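Local atomic coordinates of glyoxalase family protein (Listeria monocytogenes, PDB entry 2P7Q), a protein that catalyses the hydration of the antibiotic fosfomycin, opening it to a diol product at a manganese(II) site and thereby conferring resistance. Residues S3-I8 with A50-C55; G90-P95 with Y108-D113; G104-F109 with L116-A121. The protein carries 1 engineered substitution. All coordinates share one frame; numbering follows the deposited sequence.

How the interactions relate
Interaction 1 closes along the chain before interactions 2 and 3, which overlap at Y108 and F109; together they sample the chain's two sheets, a layout in keeping with the vicinal oxygen chelate fold. Interaction 1 joins strands 4-12 and 52-58 of the first sheet; its centre lies about 19 Å from that of interaction 3 and about 22 Å from that of interaction 2. The latter two, with centres about 11 Å apart, share strand 106-110: interaction 2 adds a loop to one side of it, while interaction 3 pairs it with strand 116-120. Interactions 1 and 3 serve different manganese ions, since each metal site combines H7 of one subunit with H69 and E118 of the other.

Interaction 1: residues S3-I8 with A50-C55; sequences SGLSHI and AGLWIC. With MN (manganese (II) ion), chain I; GG6 ([(1S,2S)-1,2-dihydroxypropyl]phosphonic acid), chain J.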
loop_
_atom_site.group_PDB
_atom_site.type_symbol
_atom_site.label_atom_id
_atom_site.label_comp_id
_atom_site.label_asym_id
_atom_site.label_seq_id
_atom_site.Cartn_x
_atom_site.Cartn_y
_atom_site.Cartn_z
ATOM N N SER A 3 7.899 11.737 -6.927
ATOM C CA SER A 3 7.651 11.491 -8.347
ATOM C C SER A 3 6.458 10.562 -8.513
ATOM O O SER A 3 5.737 10.622 -9.509
ATOM C CB SER A 3 8.876 10.839 -8.983
ATOM O OG SER A 3 10.057 11.551 -8.659
ATOM N N GLY A 4 6.272 9.694 -7.524
ATOM C CA GLY A 4 5.179 8.743 -7.540
ATOM C C GLY A 4 5.481 7.597 -6.595
ATOM O O GLY A 4 6.306 7.737 -5.685
ATOM N N LEU A 5 4.814 6.464 -6.812
ATOM C CA LEU A 5 5.011 5.273 -5.988
ATOM C C LEU A 5 6.297 4.553 -6.399
ATOM O O LEU A 5 6.544 4.335 -7.578
ATOM C CB LEU A 5 3.823 4.328 -6.156
ATOM C CG LEU A 5 3.681 3.136 -5.204
ATOM C CD1 LEU A 5 3.423 3.625 -3.784
ATOM C CD2 LEU A 5 2.519 2.268 -5.668
ATOM N N SER A 6 7.130 4.198 -5.433
ATOM C CA SER A 6 8.354 3.490 -5.763
ATOM C C SER A 6 8.056 2.005 -5.813
ATOM O O SER A 6 8.208 1.359 -6.846
ATOM C CB SER A 6 9.429 3.734 -4.715
ATOM O OG SER A 6 10.617 3.045 -5.068
ATOM N N HIS A 7 7.616 1.479 -4.677
ATOM C CA HIS A 7 7.299 0.067 -4.550
ATOM C C HIS A 7 6.632 -0.201 -3.207
ATOM O O HIS A 7 6.561 0.682 -2.355
ATOM C CB HIS A 7 8.578 -0.772 -4.650
ATOM C CG HIS A 7 9.594 -0.465 -3.593
ATOM N ND1 HIS A 7 10.567 0.499 -3.751
ATOM C CD2 HIS A 7 9.793 -1.000 -2.365
ATOM C CE1 HIS A 7 11.325 0.542 -2.667
ATOM N NE2 HIS A 7 10.877 -0.359 -1.811
ATOM N N ILE A 8 6.149 -1.423 -3.031
ATOM C CA ILE A 8 5.492 -1.838 -1.800
ATOM C C ILE A 8 6.109 -3.176 -1.411
ATOM O O ILE A 8 6.102 -4.124 -2.194
ATOM C CB ILE A 8 3.974 -2.000 -2.015
ATOM C CG1 ILE A 8 3.382 -0.665 -2.478
ATOM C CG2 ILE A 8 3.314 -2.479 -0.744
ATOM C CD1 ILE A 8 1.885 -0.670 -2.693
ATOM N N ALA A 50 0.302 -4.816 -12.703
ATOM C CA ALA A 50 -0.326 -3.666 -13.337
ATOM C C ALA A 50 0.502 -2.418 -13.077
ATOM O O ALA A 50 0.031 -1.459 -12.471
ATOM C CB ALA A 50 -1.730 -3.479 -12.797
ATOM N N GLY A 51 1.748 -2.447 -13.520
ATOM C CA GLY A 51 2.612 -1.301 -13.330
ATOM C C GLY A 51 3.341 -1.270 -12.004
ATOM O O GLY A 51 4.534 -1.021 -11.961
ATOM N N LEU A 52 2.627 -1.539 -10.921
ATOM C CA LEU A 52 3.216 -1.509 -9.592
ATOM C C LEU A 52 4.338 -2.514 -9.328
ATOM O O LEU A 52 4.250 -3.678 -9.696
ATOM C CB LEU A 52 2.111 -1.679 -8.545
ATOM C CG LEU A 52 2.601 -1.681 -7.094
ATOM C CD1 LEU A 52 3.592 -0.544 -6.871
ATOM C CD2 LEU A 52 1.404 -1.557 -6.156
ATOM N N TRP A 53 5.392 -2.044 -8.673
ATOM C CA TRP A 53 6.539 -2.871 -8.323
ATOM C C TRP A 53 6.325 -3.445 -6.904
ATOM O O TRP A 53 6.494 -2.747 -5.909
ATOM C CB TRP A 53 7.807 -2.001 -8.411
ATOM C CG TRP A 53 9.080 -2.606 -7.886
ATOM C CD1 TRP A 53 9.308 -3.921 -7.592
ATOM C CD2 TRP A 53 10.306 -1.912 -7.593
ATOM N NE1 TRP A 53 10.597 -4.089 -7.131
ATOM C CE2 TRP A 53 11.230 -2.874 -7.121
ATOM C CE3 TRP A 53 10.713 -0.575 -7.681
ATOM C CZ2 TRP A 53 12.537 -2.539 -6.736
ATOM C CZ3 TRP A 53 12.015 -0.242 -7.298
ATOM C CH2 TRP A 53 12.909 -1.223 -6.832
ATOM N N ILE A 54 5.928 -4.715 -6.824
ATOM C CA ILE A 54 5.678 -5.375 -5.538
ATOM C C ILE A 54 6.850 -6.249 -5.115
ATOM O O ILE A 54 7.348 -7.048 -5.902
ATOM C CB ILE A 54 4.443 -6.301 -5.598
ATOM C CG1 ILE A 54 3.268 -5.579 -6.250
ATOM C CG2 ILE A 54 4.055 -6.741 -4.190
ATOM C CD1 ILE A 54 2.802 -4.378 -5.478
ATOM N N CYS A 55 7.281 -6.105 -3.868
ATOM C CA CYS A 55 8.382 -6.900 -3.346
ATOM C C CYS A 55 7.916 -7.799 -2.213
ATOM O O CYS A 55 7.174 -7.374 -1.332
ATOM C CB CYS A 55 9.497 -6.004 -2.837
ATOM S SG CYS A 55 10.324 -5.085 -4.121
HETATM MN MN MN I . 11.810 -0.843 0.246
HETATM O O1 GG6 J . 13.565 -0.437 -0.315
HETATM C C2 GG6 J . 14.677 -1.151 -0.887
HETATM C C3 GG6 J . 16.005 -0.407 -0.535
HETATM C C1 GG6 J . 14.753 -2.624 -0.351
HETATM O O2 GG6 J . 14.970 -2.725 1.069
HETATM P P GG6 J . 13.298 -3.584 -0.738
HETATM O O3 GG6 J . 13.009 -3.469 -2.289
HETATM O O4 GG6 J . 13.585 -4.956 -0.405
HETATM O O5 GG6 J . 12.043 -3.104 0.075
#
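H7 and I8 run beside W53, I54 and C55 in a parallel strand pair of the glyoxalase-type (vicinal oxygen chelate) fold, in which the strand outermost within the chain carries a metal ligand. The segments of strands 4-8 and 52-55 make an angle of 31°, and the backbone connection is short. I8 N donates to W53 O, and C55 N returns a bond of 2.8 Å to I8 O that is almost straight at the hydrogen (177°). Both bonds belong to I8, so this residue is held on its amide and carbonyl sides alike, while its side chain shares a sheet face with I54.

The aromatic contact sits next to the metal. CB of H7 stands over one face of the W53 indole, toward its rim, 4.0 Å from the centroid of the five-membered ring, a CH-pi contact. With chi1 at 60°, the H7 imidazole projects alongside the indole in the same direction, and the two ring planes meet obliquely. From there H7 NE2 coordinates the manganese ion at 2.3 Å, and O1 and the phosphonate O5 of the bound dihydroxypropylphosphonate chelate the same ion. Its other nitrogen, H7 ND1, donates to S6 OG at 2.9 Å, the hydroxyl lying somewhat out of the imidazole plane; this second-shell bond restrains the rotation of the metal-binding ring. H69 and E118 of the second subunit complete the protein ligands, and the sheet continues into that subunit through an antiparallel ladder.

Leucines pack where strand 52-58 begins. The two methyls of L52 divide their work: CD1 of L52 packs on CD2 of L5, and CD2 meets I8 CD1 at 3.6 Å, the I8 and L52 side chains crossing at about a right angle. At the ligand end, C55 SG approaches phosphonate O3 to 3.6 Å.

Interaction 2: residues G90-P95 with Y108-D113; sequences GVEMKP and YFYDFD. With GG6 ([(1S,2S)-1,2-dihydroxypropyl]phosphonic acid), chain H.
K94 grips strand 106-110 twice, where the loop after helix 79-87 makes a single beta bridge, M93 to F109, with this edge strand of the glyoxalase-type fold. Its ammonium NZ donates to Y110 OH; the modelled separation of 2.5 Å is so short that its exact value is doubtful. Its backbone N gives a bond of 3.1 Å to Y108 O. On the other side of the bridge, Y110 N makes a weak hydrogen bond to E92 O.

Bends at chi2, chi3 and chi4 fold the K94 chain back, carrying CD to 3.4 Å from Y110 CE1 before NZ arrives at the hydroxyl. The extended E92 chain runs beside the same ring, its carboxylate plane turned 41° from it, with OE2 near CD1. That carboxylate is salt-bridged to R65, which also makes a cation-pi contact with Y110, so charges of both signs gather around one tyrosine.

Packing is lighter. M93 CG rests 4.0 Å from F109 CB and V91 CG2 also comes near that carbon, while M93 and V91 lean on helix 79-87. Nearer the active site, CB and CG of K94 touch CB of Y108, whose ring carries OH to the bound diol, where it donates to O1 at 2.7 Å.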
loop_
_atom_site.group_PDB
_atom_site.type_symbol
_atom_site.label_atom_id
_atom_site.label_comp_id
_atom_site.label_asym_id
_atom_site.label_seq_id
_atom_site.Cartn_x
_atom_site.Cartn_y
_atom_site.Cartn_z
ATOM N N GLY A 90 -9.744 -21.011 -2.451
ATOM C CA GLY A 90 -10.059 -21.077 -1.038
ATOM C C GLY A 90 -9.471 -19.980 -0.163
ATOM O O GLY A 90 -9.259 -20.197 1.031
ATOM N N VAL A 91 -9.188 -18.802 -0.715
ATOM C CA VAL A 91 -8.651 -17.751 0.144
ATOM C C VAL A 91 -9.833 -17.058 0.820
ATOM O O VAL A 91 -10.913 -16.939 0.242
ATOM C CB VAL A 91 -7.786 -16.716 -0.632
ATOM C CG1 VAL A 91 -6.840 -17.428 -1.591
ATOM C CG2 VAL A 91 -8.658 -15.726 -1.345
ATOM N N GLU A 92 -9.631 -16.629 2.056
ATOM C CA GLU A 92 -10.686 -15.973 2.819
ATOM C C GLU A 92 -11.119 -14.643 2.195
ATOM O O GLU A 92 -10.275 -13.834 1.826
ATOM C CB GLU A 92 -10.201 -15.739 4.248
ATOM C CG GLU A 92 -11.235 -15.116 5.160
ATOM C CD GLU A 92 -10.659 -14.731 6.506
ATOM O OE1 GLU A 92 -11.388 -14.094 7.303
ATOM O OE2 GLU A 92 -9.474 -15.066 6.761
ATOM N N MET A 93 -12.430 -14.440 2.071
ATOM C CA MET A 93 -13.005 -13.207 1.519
ATOM C C MET A 93 -13.944 -12.538 2.523
ATOM O O MET A 93 -14.858 -13.176 3.023
ATOM C CB MET A 93 -13.827 -13.489 0.263
ATOM C CG MET A 93 -13.043 -13.713 -1.003
ATOM S SD MET A 93 -14.159 -13.819 -2.434
ATOM C CE MET A 93 -14.416 -15.608 -2.554
ATOM N N LYS A 94 -13.733 -11.251 2.803
ATOM C CA LYS A 94 -14.607 -10.529 3.727
ATOM C C LYS A 94 -15.980 -10.376 3.070
ATOM O O LYS A 94 -16.122 -10.548 1.863
ATOM C CB LYS A 94 -14.043 -9.138 4.040
ATOM C CG LYS A 94 -12.627 -9.121 4.596
ATOM C CD LYS A 94 -12.489 -10.013 5.832
ATOM C CE LYS A 94 -12.823 -9.294 7.122
ATOM N NZ LYS A 94 -11.756 -8.339 7.489
ATOM N N PRO A 95 -17.021 -10.079 3.861
ATOM C CA PRO A 95 -18.361 -9.910 3.280
ATOM C C PRO A 95 -18.494 -8.530 2.617
ATOM O O PRO A 95 -17.634 -7.660 2.793
ATOM C CB PRO A 95 -19.282 -10.039 4.492
ATOM C CG PRO A 95 -18.473 -10.843 5.468
ATOM C CD PRO A 95 -17.109 -10.242 5.320
ATOM N N TYR A 108 -12.848 -7.843 -0.957
ATOM C CA TYR A 108 -11.769 -7.795 0.026
ATOM C C TYR A 108 -11.360 -9.222 0.356
ATOM O O TYR A 108 -12.194 -10.127 0.344
ATOM C CB TYR A 108 -12.222 -7.058 1.293
ATOM C CG TYR A 108 -12.139 -5.541 1.197
ATOM C CD1 TYR A 108 -13.277 -4.757 0.970
ATOM C CD2 TYR A 108 -10.919 -4.887 1.364
ATOM C CE1 TYR A 108 -13.192 -3.356 0.922
ATOM C CE2 TYR A 108 -10.829 -3.496 1.312
ATOM C CZ TYR A 108 -11.963 -2.737 1.096
ATOM O OH TYR A 108 -11.842 -1.357 1.075
ATOM N N PHE A 109 -10.079 -9.424 0.656
ATOM C CA PHE A 109 -9.589 -10.758 0.959
ATOM C C PHE A 109 -8.153 -10.716 1.464
ATOM O O PHE A 109 -7.449 -9.731 1.256
ATOM C CB PHE A 109 -9.683 -11.612 -0.305
ATOM C CG PHE A 109 -8.882 -11.077 -1.462
ATOM C CD1 PHE A 109 -7.553 -11.444 -1.634
ATOM C CD2 PHE A 109 -9.455 -10.199 -2.376
ATOM C CE1 PHE A 109 -6.804 -10.944 -2.698
ATOM C CE2 PHE A 109 -8.718 -9.691 -3.443
ATOM C CZ PHE A 109 -7.388 -10.065 -3.604
ATOM N N TYR A 110 -7.702 -11.780 2.124
ATOM C CA TYR A 110 -6.333 -11.779 2.627
ATOM C C TYR A 110 -5.405 -12.693 1.843
ATOM O O TYR A 110 -5.840 -13.452 0.988
ATOM C CB TYR A 110 -6.275 -12.230 4.081
ATOM C CG TYR A 110 -7.122 -11.442 5.038
ATOM C CD1 TYR A 110 -8.470 -11.744 5.206
ATOM C CD2 TYR A 110 -6.574 -10.397 5.787
ATOM C CE1 TYR A 110 -9.244 -11.032 6.092
ATOM C CE2 TYR A 110 -7.344 -9.679 6.675
ATOM C CZ TYR A 110 -8.675 -10.002 6.822
ATOM O OH TYR A 110 -9.452 -9.314 7.704
ATOM N N ASP A 111 -4.113 -12.589 2.129
ATOM C CA ASP A 111 -3.147 -13.465 1.514
ATOM C C ASP A 111 -2.962 -14.451 2.659
ATOM O O ASP A 111 -3.911 -14.683 3.412
ATOM C CB ASP A 111 -1.845 -12.734 1.186
ATOM C CG ASP A 111 -1.160 -12.181 2.407
ATOM O OD1 ASP A 111 0.019 -11.788 2.293
ATOM O OD2 ASP A 111 -1.800 -12.127 3.470
ATOM N N PHE A 112 -1.768 -15.008 2.834
ATOM C CA PHE A 112 -1.578 -15.972 3.915
ATOM C C PHE A 112 -0.912 -15.344 5.117
ATOM O O PHE A 112 -0.699 -16.011 6.136
ATOM C CB PHE A 112 -0.740 -17.150 3.431
ATOM C CG PHE A 112 -1.269 -17.780 2.191
ATOM C CD1 PHE A 112 -0.562 -17.691 0.998
ATOM C CD2 PHE A 112 -2.509 -18.420 2.199
ATOM C CE1 PHE A 112 -1.084 -18.227 -0.175
ATOM C CE2 PHE A 112 -3.048 -18.959 1.028
ATOM C CZ PHE A 112 -2.335 -18.861 -0.160
ATOM N N ASP A 113 -0.598 -14.058 5.004
ATOM C CA ASP A 113 0.062 -13.346 6.083
ATOM C C ASP A 113 -0.673 -12.091 6.574
ATOM O O ASP A 113 -0.053 -11.063 6.823
ATOM C CB ASP A 113 1.478 -12.994 5.639
ATOM C CG ASP A 113 2.335 -14.237 5.352
ATOM O OD1 ASP A 113 2.938 -14.781 6.305
ATOM O OD2 ASP A 113 2.396 -14.669 4.178
HETATM O O1 GG6 H . -12.582 0.707 -0.577
HETATM C C2 GG6 H . -13.317 1.964 -0.659
HETATM C C3 GG6 H . -14.733 1.687 -1.285
HETATM C C1 GG6 H . -13.490 2.620 0.764
HETATM O O2 GG6 H . -14.227 1.767 1.628
HETATM P P GG6 H . -11.936 2.973 1.546
HETATM O O3 GG6 H . -11.098 3.939 0.658
HETATM O O4 GG6 H . -12.212 3.582 2.816
HETATM O O5 GG6 H . -11.107 1.643 1.781
#

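Interaction 3: residues G104-F109 with L116-A121; sequences GRSIYF and LFELHA. With MN (manganese (II) ion), chain G; GG6 ([(1S,2S)-1,2-dihydroxypropyl]phosphonic acid), chain H.
S106 OG stands between E118 and H120, tying together the pocket face of an antiparallel beta hairpin. It donates to E118 OE2 at 2.8 Å, nearly along that C-O axis, and accepts from H120 ND1 at 2.9 Å in the plane of the imidazole. Held in this way, E118 turns its other oxygen, OE1, to the manganese ion at 2.4 Å; S106 is thus a second-shell residue positioning a first-shell ligand.

Backbone bonds set the register: I107 and L119 exchange a reciprocal pair, F109 and F117 another, and A121 N reaches R105 O.

Ring contacts differ on the two faces. On the pocket side, E118 CG, anti to the backbone N (chi1 161°), lies over one face of the Y108 ring, and the chain, extended beyond it, lays the carboxylate alongside that ring at 32° to its plane. On the reverse side, F117 CB covers a face of F109, 3.9 Å from the centroid, while L119 CG meets the ring edge at CE2.

That reverse side packs on helices 15-26 and 79-87. Strand 116-120 is flanked by strand 69-73, whose H69 joins E118 at the ion with H7 of the second subunit and O1 and O5 of the diol.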
loop_
_atom_site.group_PDB
_atom_site.type_symbol
_atom_site.label_atom_id
_atom_site.label_comp_id
_atom_site.label_asym_id
_atom_site.label_seq_id
_atom_site.Cartn_x
_atom_site.Cartn_y
_atom_site.Cartn_z
ATOM N N GLY A 104 -18.517 2.171 -6.146
ATOM C CA GLY A 104 -18.444 0.911 -6.867
ATOM C C GLY A 104 -18.274 -0.318 -5.995
ATOM O O GLY A 104 -17.906 -0.212 -4.824
ATOM N N ARG A 105 -18.543 -1.490 -6.563
ATOM C CA ARG A 105 -18.407 -2.753 -5.836
ATOM C C ARG A 105 -16.932 -3.033 -5.511
ATOM O O ARG A 105 -16.029 -2.587 -6.226
ATOM C CB ARG A 105 -18.955 -3.911 -6.674
ATOM C CG ARG A 105 -20.407 -3.796 -7.077
ATOM C CD ARG A 105 -21.295 -4.780 -6.312
ATOM N NE ARG A 105 -21.044 -6.200 -6.597
ATOM C CZ ARG A 105 -21.005 -6.743 -7.816
ATOM N NH1 ARG A 105 -21.184 -5.989 -8.897
ATOM N NH2 ARG A 105 -20.827 -8.052 -7.957
ATOM N N SER A 106 -16.695 -3.764 -4.427
ATOM C CA SER A 106 -15.337 -4.130 -4.029
ATOM C C SER A 106 -15.265 -5.583 -3.556
ATOM O O SER A 106 -16.269 -6.161 -3.132
ATOM C CB SER A 106 -14.837 -3.241 -2.887
ATOM O OG SER A 106 -14.696 -1.890 -3.270
ATOM N N ILE A 107 -14.069 -6.160 -3.637
ATOM C CA ILE A 107 -13.816 -7.524 -3.166
ATOM C C ILE A 107 -12.645 -7.418 -2.196
ATOM O O ILE A 107 -11.570 -6.943 -2.562
ATOM C CB ILE A 107 -13.371 -8.496 -4.296
ATOM C CG1 ILE A 107 -14.453 -8.640 -5.360
ATOM C CG2 ILE A 107 -13.073 -9.864 -3.711
ATOM C CD1 ILE A 107 -13.966 -9.408 -6.588
ATOM N N TYR A 108 -12.848 -7.843 -0.957
ATOM C CA TYR A 108 -11.769 -7.795 0.026
ATOM C C TYR A 108 -11.360 -9.222 0.356
ATOM O O TYR A 108 -12.194 -10.127 0.344
ATOM C CB TYR A 108 -12.222 -7.058 1.293
ATOM C CG TYR A 108 -12.139 -5.541 1.197
ATOM C CD1 TYR A 108 -13.277 -4.757 0.970
ATOM C CD2 TYR A 108 -10.919 -4.887 1.364
ATOM C CE1 TYR A 108 -13.192 -3.356 0.922
ATOM C CE2 TYR A 108 -10.829 -3.496 1.312
ATOM C CZ TYR A 108 -11.963 -2.737 1.096
ATOM O OH TYR A 108 -11.842 -1.357 1.075
ATOM N N PHE A 109 -10.079 -9.424 0.656
ATOM C CA PHE A 109 -9.589 -10.758 0.959
ATOM C C PHE A 109 -8.153 -10.716 1.464
ATOM O O PHE A 109 -7.449 -9.731 1.256
ATOM C CB PHE A 109 -9.683 -11.612 -0.305
ATOM C CG PHE A 109 -8.882 -11.077 -1.462
ATOM C CD1 PHE A 109 -7.553 -11.444 -1.634
ATOM C CD2 PHE A 109 -9.455 -10.199 -2.376
ATOM C CE1 PHE A 109 -6.804 -10.944 -2.698
ATOM C CE2 PHE A 109 -8.718 -9.691 -3.443
ATOM C CZ PHE A 109 -7.388 -10.065 -3.604
ATOM N N LEU A 116 -4.412 -7.397 3.979
ATOM C CA LEU A 116 -5.725 -7.130 3.399
ATOM C C LEU A 116 -5.576 -6.552 1.992
ATOM O O LEU A 116 -4.874 -5.562 1.777
ATOM C CB LEU A 116 -6.515 -6.161 4.279
ATOM C CG LEU A 116 -7.973 -5.925 3.875
ATOM C CD1 LEU A 116 -8.727 -7.242 3.811
ATOM C CD2 LEU A 116 -8.634 -4.996 4.888
ATOM N N PHE A 117 -6.221 -7.202 1.035
ATOM C CA PHE A 117 -6.177 -6.776 -0.353
ATOM C C PHE A 117 -7.573 -6.429 -0.793
ATOM O O PHE A 117 -8.559 -6.818 -0.156
ATOM C CB PHE A 117 -5.644 -7.894 -1.270
ATOM C CG PHE A 117 -4.158 -8.066 -1.224
ATOM C CD1 PHE A 117 -3.572 -8.899 -0.287
ATOM C CD2 PHE A 117 -3.342 -7.348 -2.087
ATOM C CE1 PHE A 117 -2.191 -9.015 -0.198
ATOM C CE2 PHE A 117 -1.954 -7.456 -2.008
ATOM C CZ PHE A 117 -1.380 -8.293 -1.057
ATOM N N GLU A 118 -7.658 -5.703 -1.897
ATOM C CA GLU A 118 -8.945 -5.316 -2.444
ATOM C C GLU A 118 -8.887 -5.096 -3.935
ATOM O O GLU A 118 -7.920 -4.560 -4.457
ATOM C CB GLU A 118 -9.458 -4.033 -1.783
ATOM C CG GLU A 118 -10.536 -3.321 -2.600
ATOM C CD GLU A 118 -10.968 -2.003 -1.982
ATOM O OE1 GLU A 118 -10.106 -1.348 -1.349
ATOM O OE2 GLU A 118 -12.155 -1.622 -2.139
ATOM N N LEU A 119 -9.938 -5.528 -4.608
ATOM C CA LEU A 119 -10.066 -5.326 -6.037
ATOM C C LEU A 119 -11.267 -4.387 -6.118
ATOM O O LEU A 119 -12.408 -4.797 -5.907
ATOM C CB LEU A 119 -10.349 -6.655 -6.743
ATOM C CG LEU A 119 -9.200 -7.659 -6.716
ATOM C CD1 LEU A 119 -9.630 -8.929 -7.436
ATOM C CD2 LEU A 119 -7.988 -7.055 -7.388
ATOM N N HIS A 120 -10.993 -3.119 -6.398
ATOM C CA HIS A 120 -12.027 -2.093 -6.463
ATOM C C HIS A 120 -12.515 -1.789 -7.870
ATOM O O HIS A 120 -11.729 -1.636 -8.803
ATOM C CB HIS A 120 -11.490 -0.803 -5.809
ATOM C CG HIS A 120 -12.495 0.307 -5.695
ATOM N ND1 HIS A 120 -13.678 0.179 -4.997
ATOM C CD2 HIS A 120 -12.461 1.586 -6.142
ATOM C CE1 HIS A 120 -14.327 1.330 -5.017
ATOM N NE2 HIS A 120 -13.610 2.199 -5.705
ATOM N N ALA A 121 -13.831 -1.730 -8.011
ATOM C CA ALA A 121 -14.462 -1.389 -9.277
ATOM C C ALA A 121 -14.949 0.029 -8.980
ATOM O O ALA A 121 -14.968 0.441 -7.820
ATOM C CB ALA A 121 -15.633 -2.320 -9.560
HETATM MN MN MN G . -10.518 0.683 -0.087
HETATM O O1 GG6 H . -12.582 0.707 -0.577
HETATM C C2 GG6 H . -13.317 1.964 -0.659
HETATM C C3 GG6 H . -14.733 1.687 -1.285
HETATM C C1 GG6 H . -13.490 2.620 0.764
HETATM O O2 GG6 H . -14.227 1.767 1.628
HETATM P P GG6 H . -11.936 2.973 1.546
HETATM O O3 GG6 H . -11.098 3.939 0.658
HETATM O O4 GG6 H . -12.212 3.582 2.816
HETATM O O5 GG6 H . -11.107 1.643 1.781
#